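Side-chain contacts in protein DJ-1 homolog D (PDB 4OGG), which belongs to the DJ-1/PfpI family and carries two copies of its glutaminase-like alpha/beta domain in one chain: residues Y16-P21 with H64-N69; V20-L25 with I30-V35. All coordinates share one frame; numbering follows the deposited sequence.

Interaction 1: residues Y16-P21 with H64-N69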
ATOM      1  N   TYR C  16      14.665   7.559   8.426  1.00 10.00           N
ATOM      2  CA  TYR C  16      15.233   8.826   8.885  1.00 11.13           C
ATOM      3  C   TYR C  16      16.496   8.603   9.711  1.00 10.60           C
ATOM      4  O   TYR C  16      17.472   9.346   9.593  1.00 12.40           O
ATOM      5  CB  TYR C  16      14.249   9.594   9.774  1.00 11.31           C
ATOM      6  CG  TYR C  16      13.169  10.387   9.069  1.00 12.98           C
ATOM      7  CD1 TYR C  16      13.288  10.753   7.729  1.00 13.75           C
ATOM      8  CD2 TYR C  16      12.055  10.841   9.779  1.00 14.24           C
ATOM      9  CE1 TYR C  16      12.323  11.555   7.113  1.00 14.21           C
ATOM     10  CE2 TYR C  16      11.096  11.641   9.178  1.00 14.67           C
ATOM     11  CZ  TYR C  16      11.233  11.995   7.852  1.00 15.81           C
ATOM     12  OH  TYR C  16      10.282  12.802   7.272  1.00 21.68           O
ATOM     13  N   GLU C  17      16.464   7.576  10.551  1.00 10.08           N
ATOM     14  CA  GLU C  17      17.571   7.291  11.448  1.00 11.78           C
ATOM     15  C   GLU C  17      18.882   6.889  10.788  1.00 11.53           C
ATOM     16  O   GLU C  17      19.933   6.907  11.429  1.00 12.11           O
ATOM     17  CB  GLU C  17      17.104   6.275  12.488  1.00 13.27           C
ATOM     18  CG  GLU C  17      16.173   6.940  13.494  1.00 14.36           C
ATOM     19  CD  GLU C  17      15.251   5.981  14.213  1.00 16.34           C
ATOM     20  OE1 GLU C  17      15.695   4.881  14.585  1.00 14.33           O
ATOM     21  OE2 GLU C  17      14.075   6.346  14.422  1.00 20.80           O
ATOM     22  N   VAL C  18      18.835   6.538   9.510  1.00 12.49           N
ATOM     23  CA  VAL C  18      20.076   6.225   8.815  1.00 12.74           C
ATOM     24  C   VAL C  18      20.444   7.402   7.911  1.00 12.66           C
ATOM     25  O   VAL C  18      21.590   7.864   7.905  1.00 12.78           O
ATOM     26  CB  VAL C  18      19.981   4.925   7.957  1.00 11.47           C
ATOM     27  CG1 VAL C  18      18.812   5.000   6.985  1.00 12.36           C
ATOM     28  CG2 VAL C  18      21.299   4.719   7.190  1.00 12.33           C
ATOM     29  N   MET C  19      19.466   7.920   7.175  1.00 13.20           N
ATOM     30  CA  MET C  19      19.743   9.006   6.244  1.00 13.07           C
ATOM     31  C   MET C  19      20.107  10.355   6.851  1.00 13.04           C
ATOM     32  O   MET C  19      20.997  11.029   6.340  1.00 13.03           O
ATOM     33  CB  MET C  19      18.575   9.185   5.268  1.00 14.41           C
ATOM     34  CG  MET C  19      18.934  10.022   4.047  1.00 12.95           C
ATOM     35  SD  MET C  19      20.374   9.371   3.147  1.00 14.81           S
ATOM     36  CE  MET C  19      19.576   8.321   1.917  1.00 18.64           C
ATOM     37  N   VAL C  20      19.434  10.764   7.921  1.00 14.02           N
ATOM     38  CA  VAL C  20      19.751  12.059   8.515  1.00 14.51           C
ATOM     39  C   VAL C  20      21.203  12.104   9.005  1.00 13.85           C
ATOM     40  O   VAL C  20      21.955  12.998   8.628  1.00 15.69           O
ATOM     41  CB  VAL C  20      18.774  12.418   9.663  1.00 13.77           C
ATOM     42  CG1 VAL C  20      19.183  13.742  10.301  1.00 14.23           C
ATOM     43  CG2 VAL C  20      17.358  12.544   9.109  1.00 13.78           C
ATOM     44  N   PRO C  21      21.623  11.140   9.842  1.00 13.96           N
ATOM     45  CA  PRO C  21      23.018  11.209  10.287  1.00 14.48           C
ATOM     46  C   PRO C  21      24.001  10.987   9.138  1.00 14.00           C
ATOM     47  O   PRO C  21      25.075  11.589   9.105  1.00 13.53           O
ATOM     48  CB  PRO C  21      23.097  10.121  11.361  1.00 15.11           C
ATOM     49  CG  PRO C  21      22.057   9.139  10.933  1.00 14.78           C
ATOM     50  CD  PRO C  21      20.915  10.030  10.504  1.00 13.97           C
ATOM     51  N   HIS C  64      12.653   4.679   1.585  1.00 11.80           N
ATOM     52  CA  HIS C  64      13.546   4.617   0.431  1.00 13.10           C
ATOM     53  C   HIS C  64      14.481   3.427   0.602  1.00 13.25           C
ATOM     54  O   HIS C  64      14.858   3.086   1.722  1.00 13.65           O
ATOM     55  CB  HIS C  64      14.454   5.853   0.329  1.00 12.26           C
ATOM     56  CG  HIS C  64      13.742   7.169   0.358  1.00 12.68           C
ATOM     57  ND1 HIS C  64      13.221   7.713   1.513  1.00 12.78           N
ATOM     58  CD2 HIS C  64      13.547   8.092  -0.613  1.00 12.57           C
ATOM     59  CE1 HIS C  64      12.738   8.914   1.252  1.00 12.02           C
ATOM     60  NE2 HIS C  64      12.924   9.169  -0.031  1.00 11.75           N
ATOM     61  N   ASN C  65      14.868   2.793  -0.498  1.00 13.32           N
ATOM     62  CA  ASN C  65      15.829   1.710  -0.378  1.00 13.18           C
ATOM     63  C   ASN C  65      17.134   2.455  -0.116  1.00 12.80           C
ATOM     64  O   ASN C  65      17.375   3.502  -0.719  1.00 14.59           O
ATOM     65  CB  ASN C  65      15.932   0.910  -1.674  1.00 15.80           C
ATOM     66  CG  ASN C  65      14.692   0.095  -1.948  1.00 18.46           C
ATOM     67  OD1 ASN C  65      14.172  -0.574  -1.057  1.00 18.68           O
ATOM     68  ND2 ASN C  65      14.215   0.136  -3.188  1.00 20.14           N
ATOM     69  N   PHE C  66      17.953   1.941   0.794  1.00 12.40           N
ATOM     70  CA  PHE C  66      19.218   2.589   1.125  1.00 12.04           C
ATOM     71  C   PHE C  66      20.410   1.844   0.530  1.00 12.59           C
ATOM     72  O   PHE C  66      20.586   0.653   0.775  1.00 12.92           O
ATOM     73  CB  PHE C  66      19.396   2.671   2.644  1.00 12.65           C
ATOM     74  CG  PHE C  66      20.553   3.526   3.061  1.00 13.01           C
ATOM     75  CD1 PHE C  66      20.404   4.901   3.198  1.00 13.81           C
ATOM     76  CD2 PHE C  66      21.809   2.968   3.263  1.00 14.76           C
ATOM     77  CE1 PHE C  66      21.490   5.711   3.528  1.00 14.75           C
ATOM     78  CE2 PHE C  66      22.904   3.769   3.591  1.00 13.74           C
ATOM     79  CZ  PHE C  66      22.741   5.144   3.723  1.00 14.36           C
ATOM     80  N   THR C  67      21.236   2.559  -0.228  1.00 13.30           N
ATOM     81  CA  THR C  67      22.407   1.957  -0.859  1.00 15.18           C
ATOM     82  C   THR C  67      23.652   2.083   0.014  1.00 15.46           C
ATOM     83  O   THR C  67      24.069   3.187   0.365  1.00 14.72           O
ATOM     84  CB  THR C  67      22.693   2.604  -2.229  1.00 15.36           C
ATOM     85  OG1 THR C  67      21.518   2.536  -3.050  1.00 18.97           O
ATOM     86  CG2 THR C  67      23.833   1.875  -2.928  1.00 17.83           C
ATOM     87  N   LEU C  68      24.236   0.942   0.361  1.00 15.40           N
ATOM     88  CA  LEU C  68      25.435   0.892   1.193  1.00 14.53           C
ATOM     89  C   LEU C  68      26.651   1.324   0.381  1.00 15.48           C
ATOM     90  O   LEU C  68      26.698   1.098  -0.826  1.00 14.58           O
ATOM     91  CB  LEU C  68      25.648  -0.533   1.701  1.00 13.83           C
ATOM     92  CG  LEU C  68      24.453  -1.150   2.437  1.00 13.93           C
ATOM     93  CD1 LEU C  68      24.684  -2.642   2.630  1.00 14.92           C
ATOM     94  CD2 LEU C  68      24.252  -0.445   3.781  1.00 13.32           C
ATOM     95  N   ASN C  69      27.630   1.945   1.040  1.00 15.43           N
ATOM     96  CA  ASN C  69      28.837   2.379   0.346  1.00 15.39           C
ATOM     97  C   ASN C  69      30.092   1.681   0.857  1.00 16.18           C
ATOM     98  O   ASN C  69      31.207   2.009   0.444  1.00 17.44           O
ATOM     99  CB  ASN C  69      29.009   3.906   0.432  1.00 15.09           C
ATOM    100  CG  ASN C  69      29.324   4.398   1.836  1.00 12.96           C
ATOM    101  OD1 ASN C  69      29.504   3.615   2.765  1.00 14.54           O
ATOM    102  ND2 ASN C  69      29.404   5.714   1.986  1.00 14.87           N
TER

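Interaction 2: residues V20-L25 with I30-V35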
ATOM      1  N   VAL C  20      19.434  10.764   7.921  1.00 14.02           N
ATOM      2  CA  VAL C  20      19.751  12.059   8.515  1.00 14.51           C
ATOM      3  C   VAL C  20      21.203  12.104   9.005  1.00 13.85           C
ATOM      4  O   VAL C  20      21.955  12.998   8.628  1.00 15.69           O
ATOM      5  CB  VAL C  20      18.774  12.418   9.663  1.00 13.77           C
ATOM      6  CG1 VAL C  20      19.183  13.742  10.301  1.00 14.23           C
ATOM      7  CG2 VAL C  20      17.358  12.544   9.109  1.00 13.78           C
ATOM      8  N   PRO C  21      21.623  11.140   9.842  1.00 13.96           N
ATOM      9  CA  PRO C  21      23.018  11.209  10.287  1.00 14.48           C
ATOM     10  C   PRO C  21      24.001  10.987   9.138  1.00 14.00           C
ATOM     11  O   PRO C  21      25.075  11.589   9.105  1.00 13.53           O
ATOM     12  CB  PRO C  21      23.097  10.121  11.361  1.00 15.11           C
ATOM     13  CG  PRO C  21      22.057   9.139  10.933  1.00 14.78           C
ATOM     14  CD  PRO C  21      20.915  10.030  10.504  1.00 13.97           C
ATOM     15  N   PHE C  22      23.623  10.140   8.184  1.00 12.74           N
ATOM     16  CA  PHE C  22      24.481   9.857   7.031  1.00 13.00           C
ATOM     17  C   PHE C  22      24.801  11.126   6.248  1.00 12.90           C
ATOM     18  O   PHE C  22      25.959  11.390   5.915  1.00 14.42           O
ATOM     19  CB  PHE C  22      23.806   8.846   6.090  1.00 11.75           C
ATOM     20  CG  PHE C  22      24.617   8.515   4.858  1.00 14.23           C
ATOM     21  CD1 PHE C  22      25.883   7.940   4.972  1.00 14.41           C
ATOM     22  CD2 PHE C  22      24.111   8.776   3.586  1.00 13.68           C
ATOM     23  CE1 PHE C  22      26.634   7.628   3.837  1.00 13.68           C
ATOM     24  CE2 PHE C  22      24.855   8.467   2.442  1.00 14.86           C
ATOM     25  CZ  PHE C  22      26.118   7.893   2.571  1.00 12.89           C
ATOM     26  N   GLN C  23      23.778  11.917   5.950  1.00 12.73           N
ATOM     27  CA  GLN C  23      23.990  13.135   5.180  1.00 13.90           C
ATOM     28  C   GLN C  23      24.404  14.342   6.014  1.00 14.33           C
ATOM     29  O   GLN C  23      25.193  15.171   5.560  1.00 15.08           O
ATOM     30  CB  GLN C  23      22.737  13.449   4.361  1.00 14.77           C
ATOM     31  CG  GLN C  23      22.333  12.291   3.465  1.00 15.29           C
ATOM     32  CD  GLN C  23      21.239  12.656   2.496  1.00 15.54           C
ATOM     33  OE1 GLN C  23      20.141  13.045   2.899  1.00 16.34           O
ATOM     34  NE2 GLN C  23      21.528  12.533   1.205  1.00 14.78           N
ATOM     35  N   ALA C  24      23.885  14.443   7.231  1.00 14.15           N
ATOM     36  CA  ALA C  24      24.239  15.563   8.093  1.00 14.47           C
ATOM     37  C   ALA C  24      25.727  15.505   8.420  1.00 15.34           C
ATOM     38  O   ALA C  24      26.443  16.493   8.271  1.00 14.87           O
ATOM     39  CB  ALA C  24      23.422  15.524   9.379  1.00 14.57           C
ATOM     40  N   LEU C  25      26.190  14.342   8.867  1.00 14.58           N
ATOM     41  CA  LEU C  25      27.595  14.191   9.218  1.00 14.18           C
ATOM     42  C   LEU C  25      28.493  14.505   8.029  1.00 15.20           C
ATOM     43  O   LEU C  25      29.524  15.161   8.178  1.00 14.51           O
ATOM     44  CB  LEU C  25      27.862  12.778   9.739  1.00 14.80           C
ATOM     45  CG  LEU C  25      27.141  12.437  11.049  1.00 13.91           C
ATOM     46  CD1 LEU C  25      27.491  11.016  11.446  1.00 14.30           C
ATOM     47  CD2 LEU C  25      27.540  13.410  12.159  1.00 13.10           C
ATOM     48  N   ILE C  30      32.491  15.125   7.663  1.00 17.14           N
ATOM     49  CA  ILE C  30      32.859  13.811   8.173  1.00 17.56           C
ATOM     50  C   ILE C  30      32.671  12.761   7.087  1.00 18.12           C
ATOM     51  O   ILE C  30      31.662  12.769   6.387  1.00 18.05           O
ATOM     52  CB  ILE C  30      31.975  13.412   9.381  1.00 15.87           C
ATOM     53  CG1 ILE C  30      32.145  14.427  10.513  1.00 17.07           C
ATOM     54  CG2 ILE C  30      32.343  12.014   9.864  1.00 15.04           C
ATOM     55  CD1 ILE C  30      31.172  14.234  11.663  1.00 17.15           C
ATOM     56  N   THR C  31      33.649  11.872   6.933  1.00 16.39           N
ATOM     57  CA  THR C  31      33.537  10.805   5.945  1.00 18.15           C
ATOM     58  C   THR C  31      32.709   9.722   6.617  1.00 16.09           C
ATOM     59  O   THR C  31      33.028   9.298   7.725  1.00 15.05           O
ATOM     60  CB  THR C  31      34.916  10.233   5.572  1.00 17.72           C
ATOM     61  OG1 THR C  31      35.675  11.237   4.890  1.00 20.79           O
ATOM     62  CG2 THR C  31      34.766   9.012   4.669  1.00 19.30           C
ATOM     63  N   VAL C  32      31.645   9.284   5.954  1.00 16.37           N
ATOM     64  CA  VAL C  32      30.767   8.271   6.526  1.00 14.53           C
ATOM     65  C   VAL C  32      30.641   7.017   5.671  1.00 15.32           C
ATOM     66  O   VAL C  32      30.370   7.090   4.471  1.00 14.57           O
ATOM     67  CB  VAL C  32      29.341   8.832   6.756  1.00 13.10           C
ATOM     68  CG1 VAL C  32      28.477   7.789   7.470  1.00 13.40           C
ATOM     69  CG2 VAL C  32      29.410  10.117   7.565  1.00 12.07           C
ATOM     70  N   HIS C  33      30.828   5.868   6.309  1.00 15.04           N
ATOM     71  CA  HIS C  33      30.716   4.577   5.640  1.00 15.99           C
ATOM     72  C   HIS C  33      29.524   3.824   6.214  1.00 14.59           C
ATOM     73  O   HIS C  33      29.268   3.871   7.418  1.00 15.49           O
ATOM     74  CB  HIS C  33      31.992   3.758   5.844  1.00 16.65           C
ATOM     75  CG  HIS C  33      33.160   4.260   5.054  1.00 19.25           C
ATOM     76  ND1 HIS C  33      34.421   3.717   5.166  1.00 20.96           N
ATOM     77  CD2 HIS C  33      33.253   5.243   4.127  1.00 21.37           C
ATOM     78  CE1 HIS C  33      35.241   4.344   4.342  1.00 22.65           C
ATOM     79  NE2 HIS C  33      34.558   5.274   3.699  1.00 22.19           N
ATOM     80  N   THR C  34      28.796   3.128   5.350  1.00 14.57           N
ATOM     81  CA  THR C  34      27.624   2.369   5.777  1.00 13.69           C
ATOM     82  C   THR C  34      27.807   0.902   5.425  1.00 12.82           C
ATOM     83  O   THR C  34      28.159   0.572   4.298  1.00 14.97           O
ATOM     84  CB  THR C  34      26.360   2.887   5.087  1.00 13.73           C
ATOM     85  OG1 THR C  34      26.555   2.868   3.667  1.00 15.81           O
ATOM     86  CG2 THR C  34      26.052   4.310   5.537  1.00 11.81           C
ATOM     87  N   VAL C  35      27.541   0.031   6.391  1.00 13.38           N
ATOM     88  CA  VAL C  35      27.698  -1.404   6.201  1.00 12.82           C
ATOM     89  C   VAL C  35      26.539  -2.210   6.783  1.00 14.30           C
ATOM     90  O   VAL C  35      25.851  -1.764   7.700  1.00 13.91           O
ATOM     91  CB  VAL C  35      29.009  -1.904   6.860  1.00 12.67           C
ATOM     92  CG1 VAL C  35      30.210  -1.207   6.232  1.00 13.56           C
ATOM     93  CG2 VAL C  35      28.973  -1.642   8.365  1.00 13.61           C
TER

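Interaction 1: residues Y16-P21 with H64-N69
Met19 and Phe66 mark the nearest backbone approach between helix turn 16-21 and the extended segment 64-69, with their CA atoms 8.2 Å apart. No hydrogen bond crosses that gap, which is filled by side chains. The short strand 66-67 presents Phe66 to the helix, and Val18 and Met19, neighbours in sequence, receive its ring from two directions. Val18 sends CG2 over one face: the methyl lies 3.8 Å from the ring centroid and 14° off the ring normal, a CH-pi contact, shifted toward the rim so that CZ and CE1 lie beneath it. A chi1 of 55° places CG1 between the backbone N and the carbonyl carbon and leaves CG2 anti to the N, over the ring. Met19 reaches the ring through bends at chi2 and chi3. Its SD sits at the ring edge, 5.2 Å from the centroid, as a Met-aromatic contact, and its CE comes in obliquely to 3.6 Å from Phe66 CE1. Strand 66-67 is itself tied to strand 44-51 by the backbone bonding of Phe66 with Cys45; Met19 also touches Tyr209 and Trp366 from the second half of the chain. Small as it is, the contact is wholly buried and apolar, probably held by dispersion, to which the polarisable sulfur may add, and it joins the start of helix 15-27 to the small accessory sheet.

Interaction 2: residues V20-L25 with I30-V35
Leu25 and Ile30 meet where the chain turns from helix 15-27 into strand 30-35, and here the two backbones come closest, with CA atoms 5.4 Å apart. Ile30 N donates to Leu25 O at 3.0 Å, with an N-H...O angle of 151°. The bond brings Ile30 CB to 3.2 Å from that oxygen, Leu25 O. Leu25 CD2 and Ile30 CD1 then meet at 3.8 Å. Two residues along the strand, Val32 fits between the two helix residues: its CG2 packs against Leu25 CB, while CG1, anti to the backbone N (chi1 -175°), comes up to the edge of the Phe22 ring, 3.6 Å from CD1. Thr34 CG2 reaches the same ring atom, Phe22 CD1, obliquely at 3.7 Å, its side chain crossing that of Phe22 at about a right angle.

Away from the turn the backbones draw apart. The CA atoms of Phe22 and Val32 are 6.5 Å from each other and no backbone bond joins Phe22 to the strand, yet its ring keeps the side chains close. This is also the more open side, for Phe22 is partly exposed. On the strand, Thr31 and His33 turn from the helix and are partly exposed too, whereas Ile30, Val32 and Thr34 alternate with them on the buried face.

The short axes of 20-25 and 30-35 run nearly antiparallel, at 151°, as expected when the second half of a beta-alpha-beta crossover returns to the sheet. Strand 30-35 is the outermost strand of the sheet within this chain, beside the parallel strand 3-8, whose Val5 and Ile7 add to this packing, and helix 176-186 meets the helix through Phe183 on Leu25.

In the fold
Both contacts draw on helix 15-27 and share Val20 and Pro21, and both are buried, with interaction 2 the larger and including residues at a partly exposed margin. Interaction 1 ties the helix start to the accessory sheet through aromatic, methyl and sulfur contacts alone; interaction 2 lays the later turns on the outermost strand of the central sheet, with aliphatic and aromatic packing plus one backbone hydrogen bond near the turn. Their centres are 8 Å apart, and they meet directly: the Asn69 side chain probably hydrogen-bonds to strand 30-35 through Thr34 N and Val32 O, and the rings of Phe22 and Phe66 meet edge-to-face, linking the two contacts.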